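Local structure of D-aminoacyl-tRNA deacylase 1 (Homo sapiens, 2OKV) at residues B[55-58]-B[63-66]; B[76-81]-B[104-109]. The protein hydrolyses D-aminoacyl-tRNAs and glycyl-tRNA(Ala) mischarged by alanyl-tRNA synthetase, working as a homodimer, and is also implicated in DNA replication. All blocks are in the same frame, centred on the assembly; numbering follows the deposited sequence.

Contact 1: residues B[55-58]-B[63-66]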
ATOM      1  N   PHE B  55     -15.362  -3.580   4.629  1.00 42.24           N
ATOM      2  CA  PHE B  55     -16.403  -2.575   4.881  1.00 42.46           C
ATOM      3  C   PHE B  55     -17.319  -2.924   6.049  1.00 42.57           C
ATOM      4  O   PHE B  55     -17.450  -4.094   6.420  1.00 41.00           O
ATOM      5  CB  PHE B  55     -17.217  -2.326   3.603  1.00 42.32           C
ATOM      6  CG  PHE B  55     -16.379  -1.831   2.456  1.00 42.50           C
ATOM      7  CD1 PHE B  55     -15.953  -2.703   1.452  1.00 41.47           C
ATOM      8  CD2 PHE B  55     -15.982  -0.493   2.397  1.00 43.84           C
ATOM      9  CE1 PHE B  55     -15.133  -2.245   0.401  1.00 40.72           C
ATOM     10  CE2 PHE B  55     -15.171  -0.022   1.341  1.00 40.24           C
ATOM     11  CZ  PHE B  55     -14.742  -0.910   0.351  1.00 41.94           C
ATOM     12  N   GLU B  56     -17.942  -1.892   6.625  1.00 43.94           N
ATOM     13  CA  GLU B  56     -18.914  -2.059   7.717  1.00 45.53           C
ATOM     14  C   GLU B  56     -20.324  -2.369   7.192  1.00 46.29           C
ATOM     15  O   GLU B  56     -20.656  -2.008   6.062  1.00 47.26           O
ATOM     16  CB  GLU B  56     -18.992  -0.784   8.566  1.00 45.39           C
ATOM     17  CG  GLU B  56     -17.674  -0.270   9.124  1.00 45.67           C
ATOM     18  CD  GLU B  56     -17.808   1.115   9.777  1.00 47.09           C
ATOM     19  OE1 GLU B  56     -18.945   1.637   9.888  1.00 49.33           O
ATOM     20  OE2 GLU B  56     -16.770   1.683  10.187  1.00 48.40           O
ATOM     21  N   ASP B  57     -21.137  -3.035   8.010  1.00 47.07           N
ATOM     22  CA  ASP B  57     -22.586  -3.125   7.777  1.00 48.10           C
ATOM     23  C   ASP B  57     -23.317  -1.881   8.321  1.00 48.52           C
ATOM     24  O   ASP B  57     -22.676  -0.969   8.837  1.00 48.52           O
ATOM     25  CB  ASP B  57     -23.172  -4.438   8.336  1.00 47.59           C
ATOM     26  CG  ASP B  57     -23.160  -4.511   9.863  1.00 48.62           C
ATOM     27  OD1 ASP B  57     -22.825  -3.511  10.548  1.00 49.96           O
ATOM     28  OD2 ASP B  57     -23.503  -5.591  10.389  1.00 47.83           O
ATOM     29  N   GLU B  58     -24.645  -1.841   8.192  1.00 49.34           N
ATOM     30  CA  GLU B  58     -25.422  -0.658   8.601  1.00 50.48           C
ATOM     31  C   GLU B  58     -25.359  -0.353  10.096  1.00 50.40           C
ATOM     32  O   GLU B  58     -25.407   0.816  10.490  1.00 50.76           O
ATOM     33  CB  GLU B  58     -26.879  -0.733   8.112  1.00 50.89           C
ATOM     34  CG  GLU B  58     -27.125   0.105   6.851  1.00 53.30           C
ATOM     35  CD  GLU B  58     -26.157  -0.226   5.714  1.00 56.08           C
ATOM     36  OE1 GLU B  58     -26.315  -1.303   5.092  1.00 59.09           O
ATOM     37  OE2 GLU B  58     -25.247   0.587   5.431  1.00 56.09           O
ATOM     38  N   TRP B  63     -15.520  -5.136   9.186  1.00 43.10           N
ATOM     39  CA  TRP B  63     -15.105  -6.359   8.486  1.00 42.49           C
ATOM     40  C   TRP B  63     -16.262  -7.285   8.145  1.00 42.36           C
ATOM     41  O   TRP B  63     -16.142  -8.515   8.261  1.00 42.37           O
ATOM     42  CB  TRP B  63     -14.041  -7.116   9.311  1.00 42.76           C
ATOM     43  CG  TRP B  63     -13.056  -6.200  10.030  1.00 42.71           C
ATOM     44  CD1 TRP B  63     -12.741  -6.208  11.357  1.00 44.04           C
ATOM     45  CD2 TRP B  63     -12.294  -5.133   9.443  1.00 44.05           C
ATOM     46  NE1 TRP B  63     -11.826  -5.211  11.637  1.00 42.21           N
ATOM     47  CE2 TRP B  63     -11.532  -4.543  10.477  1.00 44.00           C
ATOM     48  CE3 TRP B  63     -12.187  -4.616   8.142  1.00 44.67           C
ATOM     49  CZ2 TRP B  63     -10.665  -3.467  10.250  1.00 43.84           C
ATOM     50  CZ3 TRP B  63     -11.320  -3.545   7.913  1.00 43.79           C
ATOM     51  CH2 TRP B  63     -10.572  -2.986   8.961  1.00 44.20           C
ATOM     52  N   SER B  64     -17.399  -6.720   7.752  1.00 42.26           N
ATOM     53  CA  SER B  64     -18.581  -7.570   7.515  1.00 42.31           C
ATOM     54  C   SER B  64     -19.085  -7.567   6.073  1.00 41.72           C
ATOM     55  O   SER B  64     -19.914  -8.389   5.709  1.00 41.89           O
ATOM     56  CB  SER B  64     -19.723  -7.258   8.498  1.00 43.17           C
ATOM     57  OG  SER B  64     -20.031  -5.877   8.533  1.00 46.21           O
ATOM     58  N   LYS B  65     -18.589  -6.646   5.256  1.00 40.40           N
ATOM     59  CA  LYS B  65     -19.057  -6.543   3.880  1.00 39.73           C
ATOM     60  C   LYS B  65     -17.888  -6.378   2.915  1.00 39.38           C
ATOM     61  O   LYS B  65     -16.929  -5.641   3.197  1.00 38.97           O
ATOM     62  CB  LYS B  65     -20.035  -5.375   3.731  1.00 39.62           C
ATOM     63  CG  LYS B  65     -21.274  -5.436   4.632  1.00 39.16           C
ATOM     64  CD  LYS B  65     -22.452  -6.111   3.975  1.00 40.00           C
ATOM     65  CE  LYS B  65     -23.643  -6.162   4.932  1.00 41.61           C
ATOM     66  NZ  LYS B  65     -24.891  -6.568   4.224  1.00 43.22           N
ATOM     67  N   SER B  66     -17.966  -7.055   1.774  1.00 39.50           N
ATOM     68  CA  SER B  66     -16.977  -6.849   0.699  1.00 39.38           C
ATOM     69  C   SER B  66     -17.370  -5.685  -0.212  1.00 39.51           C
ATOM     70  O   SER B  66     -18.478  -5.165  -0.119  1.00 39.55           O
ATOM     71  CB  SER B  66     -16.868  -8.109  -0.134  1.00 40.17           C
ATOM     72  OG  SER B  66     -18.091  -8.352  -0.815  1.00 39.27           O
TER
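F55 and K65 pair through their backbones, F55 N giving its hydrogen to K65 O at 3.0 Å in the carbonyl plane. The return bond is doubled. F55 O accepts S64 N at 2.9 Å, nearly straight on (C=O...N 168°); it also accepts K65 N, lifted well out of the carbonyl plane, with K65 N 3.0 Å from F55 O. Two consecutive residues facing one define a classic beta bulge, here in the short antiparallel pairing of strands 53-55 and 65-66. F55 and K65 put their side chains on the same face, F55 CB lying 4.2 Å from K65 CB. With CG beside its own N (chi1 -60°), the F55 ring runs past K65 O, which lies at its edge 3.6 Å from F55 CD1. The K65 chain bends at chi2 (-92°), passes E56 O and brings K65 CE to 3.8 Å from D57 CB. S64 OG sits 3.1 Å from D57 N and is hydrogen-bonded to K61 O, while D57 OD1 takes the N-H groups of G60 and K61, tying the turn to both arms. Farther out, the F55 ring meets Y72 edge-to-face and packs on V67 and K70 of helix 67-70, whose N-cap is S66; W63 reaches P91 and F93 of the second subunit.

Contact 2: residues B[76-81]-B[104-109]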
ATOM      1  N   CYS B  76      -8.068  -0.545 -10.062  1.00 44.85           N
ATOM      2  CA  CYS B  76      -6.873  -1.411 -10.145  1.00 45.75           C
ATOM      3  C   CYS B  76      -5.760  -0.715 -10.894  1.00 44.56           C
ATOM      4  O   CYS B  76      -5.973  -0.109 -11.960  1.00 44.74           O
ATOM      5  CB  CYS B  76      -7.137  -2.753 -10.854  1.00 44.97           C
ATOM      6  SG  CYS B  76      -8.532  -3.627 -10.276  1.00 54.63           S
ATOM      7  N   VAL B  77      -4.555  -0.825 -10.358  1.00 43.81           N
ATOM      8  CA  VAL B  77      -3.382  -0.294 -11.046  1.00 43.09           C
ATOM      9  C   VAL B  77      -2.291  -1.351 -11.000  1.00 42.85           C
ATOM     10  O   VAL B  77      -2.064  -1.961  -9.959  1.00 41.26           O
ATOM     11  CB  VAL B  77      -2.895   1.025 -10.409  1.00 42.98           C
ATOM     12  CG1 VAL B  77      -1.668   1.567 -11.153  1.00 43.58           C
ATOM     13  CG2 VAL B  77      -4.006   2.060 -10.430  1.00 43.34           C
ATOM     14  N   SER B  78      -1.636  -1.572 -12.137  1.00 43.05           N
ATOM     15  CA  SER B  78      -0.534  -2.526 -12.235  1.00 43.91           C
ATOM     16  C   SER B  78       0.691  -1.963 -11.526  1.00 43.36           C
ATOM     17  O   SER B  78       1.041  -0.800 -11.721  1.00 42.54           O
ATOM     18  CB  SER B  78      -0.210  -2.777 -13.707  1.00 44.25           C
ATOM     19  OG  SER B  78      -0.378  -1.536 -14.398  1.00 49.56           O
ATOM     20  N   GLN B  79       1.345  -2.803 -10.721  1.00 43.23           N
ATOM     21  CA  GLN B  79       2.419  -2.371  -9.819  1.00 42.61           C
ATOM     22  C   GLN B  79       3.471  -3.474  -9.663  1.00 42.95           C
ATOM     23  O   GLN B  79       3.439  -4.237  -8.685  1.00 43.66           O
ATOM     24  CB  GLN B  79       1.820  -2.035  -8.435  1.00 42.51           C
ATOM     25  CG  GLN B  79       2.819  -1.529  -7.377  1.00 41.74           C
ATOM     26  CD  GLN B  79       3.215  -0.072  -7.576  1.00 41.86           C
ATOM     27  OE1 GLN B  79       2.701   0.798  -6.893  1.00 42.23           O
ATOM     28  NE2 GLN B  79       4.115   0.193  -8.522  1.00 39.97           N
ATOM     29  N   PHE B  80       4.396  -3.551 -10.612  1.00 42.24           N
ATOM     30  CA  PHE B  80       5.446  -4.574 -10.599  1.00 42.55           C
ATOM     31  C   PHE B  80       6.406  -4.476  -9.410  1.00 41.90           C
ATOM     32  O   PHE B  80       7.097  -5.444  -9.115  1.00 42.46           O
ATOM     33  CB  PHE B  80       6.241  -4.567 -11.924  1.00 42.71           C
ATOM     34  CG  PHE B  80       7.188  -3.392 -12.071  1.00 43.70           C
ATOM     35  CD1 PHE B  80       8.485  -3.451 -11.557  1.00 43.96           C
ATOM     36  CD2 PHE B  80       6.779  -2.228 -12.721  1.00 43.95           C
ATOM     37  CE1 PHE B  80       9.358  -2.373 -11.678  1.00 44.86           C
ATOM     38  CE2 PHE B  80       7.642  -1.143 -12.850  1.00 45.30           C
ATOM     39  CZ  PHE B  80       8.940  -1.212 -12.330  1.00 45.16           C
ATOM     40  N   THR B  81       6.458  -3.322  -8.732  1.00 41.59           N
ATOM     41  CA  THR B  81       7.405  -3.125  -7.606  1.00 41.12           C
ATOM     42  C   THR B  81       7.128  -4.022  -6.402  1.00 41.95           C
ATOM     43  O   THR B  81       8.020  -4.264  -5.568  1.00 41.72           O
ATOM     44  CB  THR B  81       7.487  -1.644  -7.129  1.00 40.64           C
ATOM     45  OG1 THR B  81       6.190  -1.179  -6.757  1.00 39.49           O
ATOM     46  CG2 THR B  81       8.026  -0.744  -8.240  1.00 40.32           C
ATOM     47  N   GLY B 104      -0.676  -8.170 -21.277  1.00 38.04           N
ATOM     48  CA  GLY B 104      -1.688  -9.178 -21.582  1.00 37.38           C
ATOM     49  C   GLY B 104      -2.275  -9.850 -20.356  1.00 37.16           C
ATOM     50  O   GLY B 104      -3.500 -10.006 -20.242  1.00 37.40           O
ATOM     51  N   PHE B 105      -1.412 -10.256 -19.427  1.00 36.65           N
ATOM     52  CA  PHE B 105      -1.884 -10.892 -18.188  1.00 36.42           C
ATOM     53  C   PHE B 105      -2.784  -9.936 -17.391  1.00 36.81           C
ATOM     54  O   PHE B 105      -3.893 -10.312 -16.977  1.00 36.83           O
ATOM     55  CB  PHE B 105      -0.701 -11.359 -17.338  1.00 36.55           C
ATOM     56  CG  PHE B 105      -1.093 -12.241 -16.175  1.00 37.67           C
ATOM     57  CD1 PHE B 105      -0.735 -13.579 -16.159  1.00 38.92           C
ATOM     58  CD2 PHE B 105      -1.817 -11.729 -15.093  1.00 38.88           C
ATOM     59  CE1 PHE B 105      -1.098 -14.400 -15.096  1.00 38.63           C
ATOM     60  CE2 PHE B 105      -2.192 -12.548 -14.023  1.00 39.61           C
ATOM     61  CZ  PHE B 105      -1.831 -13.884 -14.030  1.00 39.07           C
ATOM     62  N   TYR B 106      -2.303  -8.710 -17.185  1.00 36.65           N
ATOM     63  CA  TYR B 106      -3.062  -7.649 -16.520  1.00 37.30           C
ATOM     64  C   TYR B 106      -4.432  -7.417 -17.176  1.00 37.27           C
ATOM     65  O   TYR B 106      -5.466  -7.374 -16.487  1.00 37.33           O
ATOM     66  CB  TYR B 106      -2.247  -6.334 -16.499  1.00 38.19           C
ATOM     67  CG  TYR B 106      -2.939  -5.243 -15.727  1.00 40.19           C
ATOM     68  CD1 TYR B 106      -3.051  -5.339 -14.337  1.00 41.10           C
ATOM     69  CD2 TYR B 106      -3.493  -4.123 -16.365  1.00 40.02           C
ATOM     70  CE1 TYR B 106      -3.687  -4.377 -13.594  1.00 42.17           C
ATOM     71  CE2 TYR B 106      -4.173  -3.130 -15.593  1.00 40.47           C
ATOM     72  CZ  TYR B 106      -4.250  -3.287 -14.212  1.00 41.61           C
ATOM     73  OH  TYR B 106      -4.897  -2.378 -13.382  1.00 41.55           O
ATOM     74  N   ASN B 107      -4.438  -7.258 -18.501  1.00 36.92           N
ATOM     75  CA  ASN B 107      -5.693  -7.069 -19.213  1.00 36.95           C
ATOM     76  C   ASN B 107      -6.661  -8.237 -18.971  1.00 37.33           C
ATOM     77  O   ASN B 107      -7.824  -8.005 -18.663  1.00 37.57           O
ATOM     78  CB  ASN B 107      -5.456  -6.808 -20.691  1.00 36.60           C
ATOM     79  CG  ASN B 107      -4.930  -5.411 -20.951  1.00 36.98           C
ATOM     80  OD1 ASN B 107      -5.116  -4.501 -20.132  1.00 39.02           O
ATOM     81  ND2 ASN B 107      -4.267  -5.232 -22.082  1.00 38.78           N
ATOM     82  N   SER B 108      -6.168  -9.472 -19.064  1.00 36.82           N
ATOM     83  CA  SER B 108      -6.994 -10.658 -18.785  1.00 37.02           C
ATOM     84  C   SER B 108      -7.524 -10.648 -17.340  1.00 37.37           C
ATOM     85  O   SER B 108      -8.686 -11.026 -17.076  1.00 36.75           O
ATOM     86  CB  SER B 108      -6.220 -11.951 -19.053  1.00 36.19           C
ATOM     87  OG  SER B 108      -5.929 -12.111 -20.440  1.00 37.25           O
ATOM     88  N   PHE B 109      -6.662 -10.230 -16.414  1.00 38.11           N
ATOM     89  CA  PHE B 109      -7.016 -10.122 -15.004  1.00 39.44           C
ATOM     90  C   PHE B 109      -8.167  -9.135 -14.794  1.00 40.24           C
ATOM     91  O   PHE B 109      -9.142  -9.438 -14.084  1.00 39.96           O
ATOM     92  CB  PHE B 109      -5.791  -9.692 -14.186  1.00 39.74           C
ATOM     93  CG  PHE B 109      -6.115  -9.342 -12.778  1.00 42.13           C
ATOM     94  CD1 PHE B 109      -6.088 -10.324 -11.782  1.00 41.67           C
ATOM     95  CD2 PHE B 109      -6.485  -8.041 -12.443  1.00 42.84           C
ATOM     96  CE1 PHE B 109      -6.412 -10.020 -10.479  1.00 43.48           C
ATOM     97  CE2 PHE B 109      -6.829  -7.729 -11.132  1.00 44.06           C
ATOM     98  CZ  PHE B 109      -6.792  -8.725 -10.146  1.00 43.14           C
TER
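Helix 99-116 lies against strand 73-78 of the main mixed sheet of this DTD-family subunit, and Y106 is the residue that bridges the two here. Strand 76-78 and helix 104-109 run almost antiparallel (169°), their axes 10.1 Å apart at closest approach, a separation spanned by the tyrosine side chain. Its CG stands anti to the backbone N (chi1 -175°), which carries the ring out from the helix to the strand backbone. C76 and S78, two residues apart on the strand, both direct their CB atoms toward the helix; V77 between them points away, packing on L30 and on P140 of the second subunit. C76 also packs on L110 and L113, one and two turns further along the same helix. F109 is buried on the inner side too, against L31 and helix 39-51. S78 supplies a CH-pi contact: its CB lies over one face of the Y106 ring, 3.9 Å from the centroid and 14° off the normal. On the strand side of that face the backbone comes close as well, S78 N lying 3.8 Å from Y106 CE1. The phenol end reaches C76, where C76 CB approaches Y106 OH at 3.4 Å. The hydroxyl is hydrogen-bonded to D124 OD1, on strand 122-124, next to 73-78 in the sheet; C76 O, at the ring edge, lies 2.9 Å from Y106 OH, but at an angle poor for a hydrogen bond.

In the fold
Contact 1 closes along the chain before contact 2 opens, and the two lie on opposite sides of the chain's centre, 27 Å apart between centres and about 12 Å between nearest atoms. The bound magnesium ion, at V4 and C28, is nearer contact 2: it is about 8 Å from the V77 side chain and about 12 Å from that of F55. The dimer also relates them: F80 and T81 of 76-81 pack on W63 of the second subunit, so this residue of contact 1 in one subunit meets the first segment of contact 2 in the other. Q79 NE2 is hydrogen-bonded to the second subunit's P140 O, placing 76-81 beside the Gly-cisPro motif that probably rejects L-amino acids.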